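Local coordinates for protein minor fimbrium subunit Mfa5 (Porphyromonas gingivalis ATCC 33277, PDB 6TO1) that forms an accessory subunit of the minor fimbriae, the surface pili that mediate biofilm formation and adhesion to host cells and other oral bacteria, at residues 477-482 with 630-635; 279-284 with 317-322. All blocks are in the same frame, centred on the assembly; numbering follows the deposited sequence. Where two conformers were deposited one is given.

Interaction 1 (477-482 with 630-635); sequences YIQNND and WKKPAG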
loop_
_atom_site.group_PDB
_atom_site.type_symbol
_atom_site.label_atom_id
_atom_site.label_comp_id
_atom_site.label_asym_id
_atom_site.label_seq_id
_atom_site.Cartn_x
_atom_site.Cartn_y
_atom_site.Cartn_z
ATOM N N TYR A 477 -29.960 31.814 2.676
ATOM C CA TYR A 477 -30.272 30.746 1.729
ATOM C C TYR A 477 -31.095 29.647 2.392
ATOM O O TYR A 477 -32.091 29.168 1.829
ATOM C CB TYR A 477 -28.989 30.163 1.132
ATOM C CG TYR A 477 -29.288 29.169 0.044
ATOM C CD1 TYR A 477 -29.334 29.561 -1.292
ATOM C CD2 TYR A 477 -29.565 27.850 0.353
ATOM C CE1 TYR A 477 -29.630 28.646 -2.286
ATOM C CE2 TYR A 477 -29.871 26.940 -0.621
ATOM C CZ TYR A 477 -29.888 27.335 -1.935
ATOM O OH TYR A 477 -30.195 26.403 -2.889
ATOM N N ILE A 478 -30.670 29.201 3.579
ATOM C CA ILE A 478 -31.393 28.156 4.295
ATOM C C ILE A 478 -32.804 28.627 4.625
ATOM O O ILE A 478 -33.774 27.876 4.490
ATOM C CB ILE A 478 -30.609 27.741 5.558
ATOM C CG1 ILE A 478 -29.281 27.071 5.131
ATOM C CG2 ILE A 478 -31.405 26.840 6.428
ATOM C CD1 ILE A 478 -28.310 26.906 6.217
ATOM N N GLN A 479 -32.948 29.888 5.025
ATOM C CA GLN A 479 -34.278 30.419 5.301
ATOM C C GLN A 479 -35.162 30.368 4.066
ATOM O O GLN A 479 -36.344 30.016 4.157
ATOM C CB GLN A 479 -34.169 31.870 5.801
ATOM C CG GLN A 479 -35.512 32.459 6.239
ATOM C CD GLN A 479 -35.995 31.894 7.555
ATOM O OE1 GLN A 479 -35.228 31.308 8.306
ATOM N NE2 GLN A 479 -37.279 32.076 7.845
ATOM N N ASN A 480 -34.616 30.713 2.905
ATOM C CA ASN A 480 -35.398 30.876 1.694
ATOM C C ASN A 480 -35.568 29.599 0.890
ATOM O O ASN A 480 -36.233 29.634 -0.153
ATOM C CB ASN A 480 -34.747 31.945 0.825
ATOM C CG ASN A 480 -34.785 33.311 1.471
ATOM O OD1 ASN A 480 -35.631 33.580 2.296
ATOM N ND2 ASN A 480 -33.826 34.149 1.137
ATOM N N ASN A 481 -35.014 28.476 1.344
ATOM C CA ASN A 481 -35.089 27.238 0.584
ATOM C C ASN A 481 -35.408 26.090 1.521
ATOM O O ASN A 481 -34.814 25.980 2.598
ATOM C CB ASN A 481 -33.770 26.968 -0.141
ATOM C CG ASN A 481 -33.559 27.893 -1.314
ATOM O OD1 ASN A 481 -34.023 27.622 -2.411
ATOM N ND2 ASN A 481 -32.887 29.024 -1.077
ATOM N N ASP A 482 -36.316 25.213 1.089
ATOM C CA ASP A 482 -36.707 24.061 1.891
ATOM C C ASP A 482 -35.758 22.900 1.593
ATOM O O ASP A 482 -36.105 21.910 0.954
ATOM C CB ASP A 482 -38.161 23.704 1.616
ATOM C CG ASP A 482 -39.114 24.747 2.174
ATOM O OD1 ASP A 482 -38.823 25.288 3.257
ATOM O OD2 ASP A 482 -40.130 25.047 1.525
ATOM N N TRP A 630 -33.093 25.797 13.742
ATOM C CA TRP A 630 -31.923 25.389 12.969
ATOM C C TRP A 630 -32.238 25.186 11.496
ATOM O O TRP A 630 -31.334 25.326 10.662
ATOM C CB TRP A 630 -31.304 24.131 13.569
ATOM C CG TRP A 630 -32.037 22.861 13.419
ATOM C CD1 TRP A 630 -32.848 22.270 14.337
ATOM C CD2 TRP A 630 -31.952 21.957 12.315
ATOM N NE1 TRP A 630 -33.301 21.062 13.866
ATOM C CE2 TRP A 630 -32.771 20.853 12.619
ATOM C CE3 TRP A 630 -31.279 21.990 11.082
ATOM C CZ2 TRP A 630 -32.931 19.779 11.745
ATOM C CZ3 TRP A 630 -31.439 20.914 10.210
ATOM C CH2 TRP A 630 -32.261 19.826 10.550
ATOM N N LYS A 631 -33.491 24.910 11.146
ATOM C CA LYS A 631 -33.864 24.796 9.743
ATOM C C LYS A 631 -34.300 26.118 9.128
ATOM O O LYS A 631 -34.248 26.270 7.904
ATOM C CB LYS A 631 -34.993 23.776 9.574
ATOM C CG LYS A 631 -34.663 22.389 10.101
ATOM C CD LYS A 631 -35.836 21.429 9.902
ATOM C CE LYS A 631 -35.708 20.630 8.609
ATOM N NZ LYS A 631 -35.662 21.489 7.408
ATOM N N LYS A 632 -34.747 27.072 9.937
ATOM C CA LYS A 632 -35.209 28.368 9.445
ATOM C C LYS A 632 -34.602 29.409 10.376
ATOM O O LYS A 632 -35.249 29.883 11.315
ATOM C CB LYS A 632 -36.739 28.428 9.425
ATOM C CG LYS A 632 -37.369 27.481 8.403
ATOM C CD LYS A 632 -36.938 27.815 6.972
ATOM C CE LYS A 632 -37.542 26.813 5.959
ATOM N NZ LYS A 632 -36.962 27.054 4.601
ATOM N N PRO A 633 -33.336 29.766 10.157
ATOM C CA PRO A 633 -32.565 30.456 11.201
ATOM C C PRO A 633 -32.501 31.966 11.077
ATOM O O PRO A 633 -31.765 32.574 11.858
ATOM C CB PRO A 633 -31.169 29.858 10.987
ATOM C CG PRO A 633 -31.081 29.815 9.474
ATOM C CD PRO A 633 -32.459 29.271 9.069
ATOM N N ALA A 634 -33.209 32.564 10.117
ATOM C CA ALA A 634 -33.129 34.002 9.851
ATOM C C ALA A 634 -34.541 34.585 9.873
ATOM O O ALA A 634 -35.257 34.572 8.866
ATOM C CB ALA A 634 -32.437 34.276 8.509
ATOM N N GLY A 635 -34.960 35.051 11.037
ATOM C CA GLY A 635 -36.231 35.731 11.133
ATOM C C GLY A 635 -36.153 37.178 10.675
ATOM O O GLY A 635 -35.087 37.811 10.637
HETATM O O HOH W 1 -34.445 25.432 5.399
HETATM O O HOH W 2 -37.720 31.434 10.777
HETATM O O HOH W 3 -38.036 22.922 5.519
#

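Interaction 2 (279-284 with 317-322); sequences SNNPST and TFDGVA. With CA (calcium ion), chain F.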
loop_
_atom_site.group_PDB
_atom_site.type_symbol
_atom_site.label_atom_id
_atom_site.label_comp_id
_atom_site.label_asym_id
_atom_site.label_seq_id
_atom_site.Cartn_x
_atom_site.Cartn_y
_atom_site.Cartn_z
ATOM N N SER A 279 36.619 -40.518 -11.295
ATOM C CA SER A 279 36.055 -41.748 -10.759
ATOM C C SER A 279 36.999 -42.934 -10.888
ATOM O O SER A 279 37.246 -43.416 -11.999
ATOM C CB SER A 279 34.754 -42.079 -11.487
ATOM O OG SER A 279 34.996 -42.254 -12.873
ATOM N N ASN A 280 37.480 -43.426 -9.749
ATOM C CA ASN A 280 38.237 -44.672 -9.726
ATOM C C ASN A 280 38.179 -45.294 -8.337
ATOM O O ASN A 280 38.367 -44.591 -7.342
ATOM C CB ASN A 280 39.682 -44.441 -10.095
ATOM C CG ASN A 280 40.507 -45.727 -9.986
ATOM O OD1 ASN A 280 40.106 -46.771 -10.513
ATOM N ND2 ASN A 280 41.623 -45.665 -9.257
ATOM N N ASN A 281 37.928 -46.606 -8.272
ATOM C CA ASN A 281 38.025 -47.341 -7.015
ATOM C C ASN A 281 39.457 -47.840 -6.879
ATOM O O ASN A 281 39.847 -48.749 -7.617
ATOM C CB ASN A 281 37.056 -48.512 -6.984
ATOM C CG ASN A 281 36.978 -49.167 -5.608
ATOM O OD1 ASN A 281 37.932 -49.120 -4.824
ATOM N ND2 ASN A 281 35.837 -49.762 -5.306
ATOM N N PRO A 282 40.274 -47.273 -5.990
ATOM C CA PRO A 282 41.693 -47.678 -5.943
ATOM C C PRO A 282 41.881 -49.130 -5.556
ATOM O O PRO A 282 42.959 -49.686 -5.804
ATOM C CB PRO A 282 42.306 -46.733 -4.897
ATOM C CG PRO A 282 41.156 -46.299 -4.042
ATOM C CD PRO A 282 39.930 -46.299 -4.934
ATOM N N SER A 283 40.853 -49.768 -4.989
ATOM C CA SER A 283 40.941 -51.148 -4.539
ATOM C C SER A 283 40.771 -52.158 -5.664
ATOM O O SER A 283 41.189 -53.308 -5.508
ATOM C CB SER A 283 39.872 -51.403 -3.476
ATOM O OG SER A 283 40.129 -50.654 -2.305
ATOM N N THR A 284 40.183 -51.779 -6.752
ATOM C CA THR A 284 39.940 -52.697 -7.855
ATOM C C THR A 284 40.932 -52.441 -8.975
ATOM O O THR A 284 41.371 -51.303 -9.178
ATOM C CB THR A 284 38.528 -52.514 -8.424
ATOM O OG1 THR A 284 38.454 -51.227 -9.074
ATOM C CG2 THR A 284 37.500 -52.574 -7.324
ATOM N N THR A 317 27.856 -43.962 -11.986
ATOM C CA THR A 317 29.105 -44.434 -11.425
ATOM C C THR A 317 29.945 -45.049 -12.536
ATOM O O THR A 317 29.465 -45.348 -13.635
ATOM C CB THR A 317 28.906 -45.449 -10.285
ATOM O OG1 THR A 317 28.101 -46.532 -10.749
ATOM C CG2 THR A 317 28.228 -44.766 -9.123
ATOM N N PHE A 318 31.228 -45.142 -12.241
ATOM C CA PHE A 318 32.168 -45.969 -12.978
ATOM C C PHE A 318 32.951 -46.725 -11.921
ATOM O O PHE A 318 33.407 -46.109 -10.955
ATOM C CB PHE A 318 33.135 -45.145 -13.823
ATOM C CG PHE A 318 34.230 -45.999 -14.447
ATOM C CD1 PHE A 318 33.952 -46.763 -15.553
ATOM C CD2 PHE A 318 35.491 -46.048 -13.879
ATOM C CE1 PHE A 318 34.928 -47.553 -16.123
ATOM C CE2 PHE A 318 36.486 -46.842 -14.445
ATOM C CZ PHE A 318 36.193 -47.576 -15.563
ATOM N N ASP A 319 33.111 -48.045 -12.076
ATOM C CA ASP A 319 33.931 -48.818 -11.116
ATOM C C ASP A 319 33.338 -48.732 -9.709
ATOM O O ASP A 319 34.058 -48.742 -8.702
ATOM C CB ASP A 319 35.377 -48.306 -11.137
ATOM C CG ASP A 319 36.400 -49.270 -10.476
ATOM O OD1 ASP A 319 36.152 -50.480 -10.388
ATOM O OD2 ASP A 319 37.485 -48.794 -10.056
ATOM N N GLY A 320 32.020 -48.558 -9.652
ATOM C CA GLY A 320 31.271 -48.440 -8.423
ATOM C C GLY A 320 31.365 -47.114 -7.699
ATOM O O GLY A 320 30.853 -47.011 -6.581
ATOM N N VAL A 321 32.011 -46.097 -8.275
ATOM C CA VAL A 321 32.196 -44.821 -7.589
ATOM C C VAL A 321 31.887 -43.684 -8.564
ATOM O O VAL A 321 31.739 -43.890 -9.767
ATOM C CB VAL A 321 33.623 -44.648 -7.009
ATOM C CG1 VAL A 321 33.949 -45.761 -5.999
ATOM C CG2 VAL A 321 34.668 -44.601 -8.116
ATOM N N ALA A 322 31.825 -42.470 -8.024
ATOM C CA ALA A 322 31.578 -41.272 -8.829
ATOM C C ALA A 322 32.742 -40.320 -8.607
ATOM O O ALA A 322 33.862 -40.776 -8.382
ATOM C CB ALA A 322 30.239 -40.644 -8.472
HETATM CA CA CA F . 39.945 -49.430 -9.699
HETATM O O HOH W 4 36.993 -41.628 -7.330
#

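Interaction 1 (477-482 with 630-635)
Lys632 reaches toward the last residues of helix 475-480 and brings its ammonium group to the carbonyl oxygens there. The chain turns at its second torsion (chi2 -61°) and then runs extended. NZ lies 3.1 Å from Gln479 O and approaches from above that carbonyl plane, 57° out of it, not along a lone pair. Weak bonds add Ile478 O and Asn481 O. Asp482 follows in the chain, its side chain at about a right angle to that of Lys632. Its OD1 makes a salt bridge of 2.9 Å to Lys632 NZ, met on the anti side of the carboxylate and out of its plane. Water 1 also accepts from NZ, so several oxygens surround the charge.

The side chain of Gln479 crosses that of Lys632 at a slant. Its CG is anti to the backbone N (chi1 -175°), and a bend at chi2 brings the amide to the backbone of Ala634 and the CB of Lys632. OE1 is placed to accept from Ala634 N at 3.0 Å, although its position is less certain than most. NE2 gives a proton to water 2, which in turn donates to Lys632 O. Nearer the backbone, Gln479 CB rests 4.0 Å from Ala634 CB. Ile478 is buried and crosses Pro633 at about a right angle, with CG2 3.7 Å from Pro633 CD. Phe498 packs on Ile478 as well.

The contact ties the helix after strand 463-473 to the start of strand 634-643. Pro633, just before that strand, and Gly635 within it share backbone hydrogen bonds with Val532. The carbonyl oxygens of Ile478, Gln479 and Asn481, with the carboxylate of Asp482, would probably stabilise the charged form of Lys632.

Interaction 2 (279-284 with 317-322)
Asp319 and Thr284 meet at a calcium site built from two loops. Both fall between strands 227-234 and 357-362, neighbours in the mixed sheet of the von Willebrand factor type A domain. Asn281 to Thr284 form a type I turn, and Phe318 to Val321 a type I' turn that presents Asp319. The tight part is the metal shell. Calcium takes Asn281 O at 2.2 Å, both Thr284 O and Thr284 OG1, Asp319 OD2 and, more distantly, Asn280 OD1 at 2.8 Å. Leu286 completes the site. The side chains of Asn280 and Asp319 run alongside each other in one direction, their flat groups 24° apart. Asp319 OD2 also accepts from Asn281 N at 2.9 Å, out of the carboxylate plane. Asn281 OD1 accepts from Ser283 N in an Asx turn.

Away from the ion the contact is looser. Val321 CG2 sits 3.5 Å from Asn280 N, and water 4 accepts from that N and donates weakly to Ala322 O. Ser279 OG faces Phe318 CB but bonds to Tyr327 N. Back at the ion, Thr284 OG1 gives its proton to the syn lone pair of Asp319 OD1, at 2.8 Å.

In the fold
The two interactions lie on opposite sides of the centre of an elongated chain. Their centres are about 104 Å apart, and their nearest atoms about 89 Å. They share no helix, strand or sheet. Interaction 2 comes wholly before interaction 1 along the chain. It joins loops on both sides of strand 296-298, at the calcium site toward one end of the molecule. The side chain of its Ala322 is also about 11 Å from the bound magnesium ion. Interaction 1 links helix 475-480, which follows strand 463-473, to strand 634-643 of a later sheet. Interaction 2 spans 33 residues at its closest ends, interaction 1 148. Each therefore belongs to a different part of the protein.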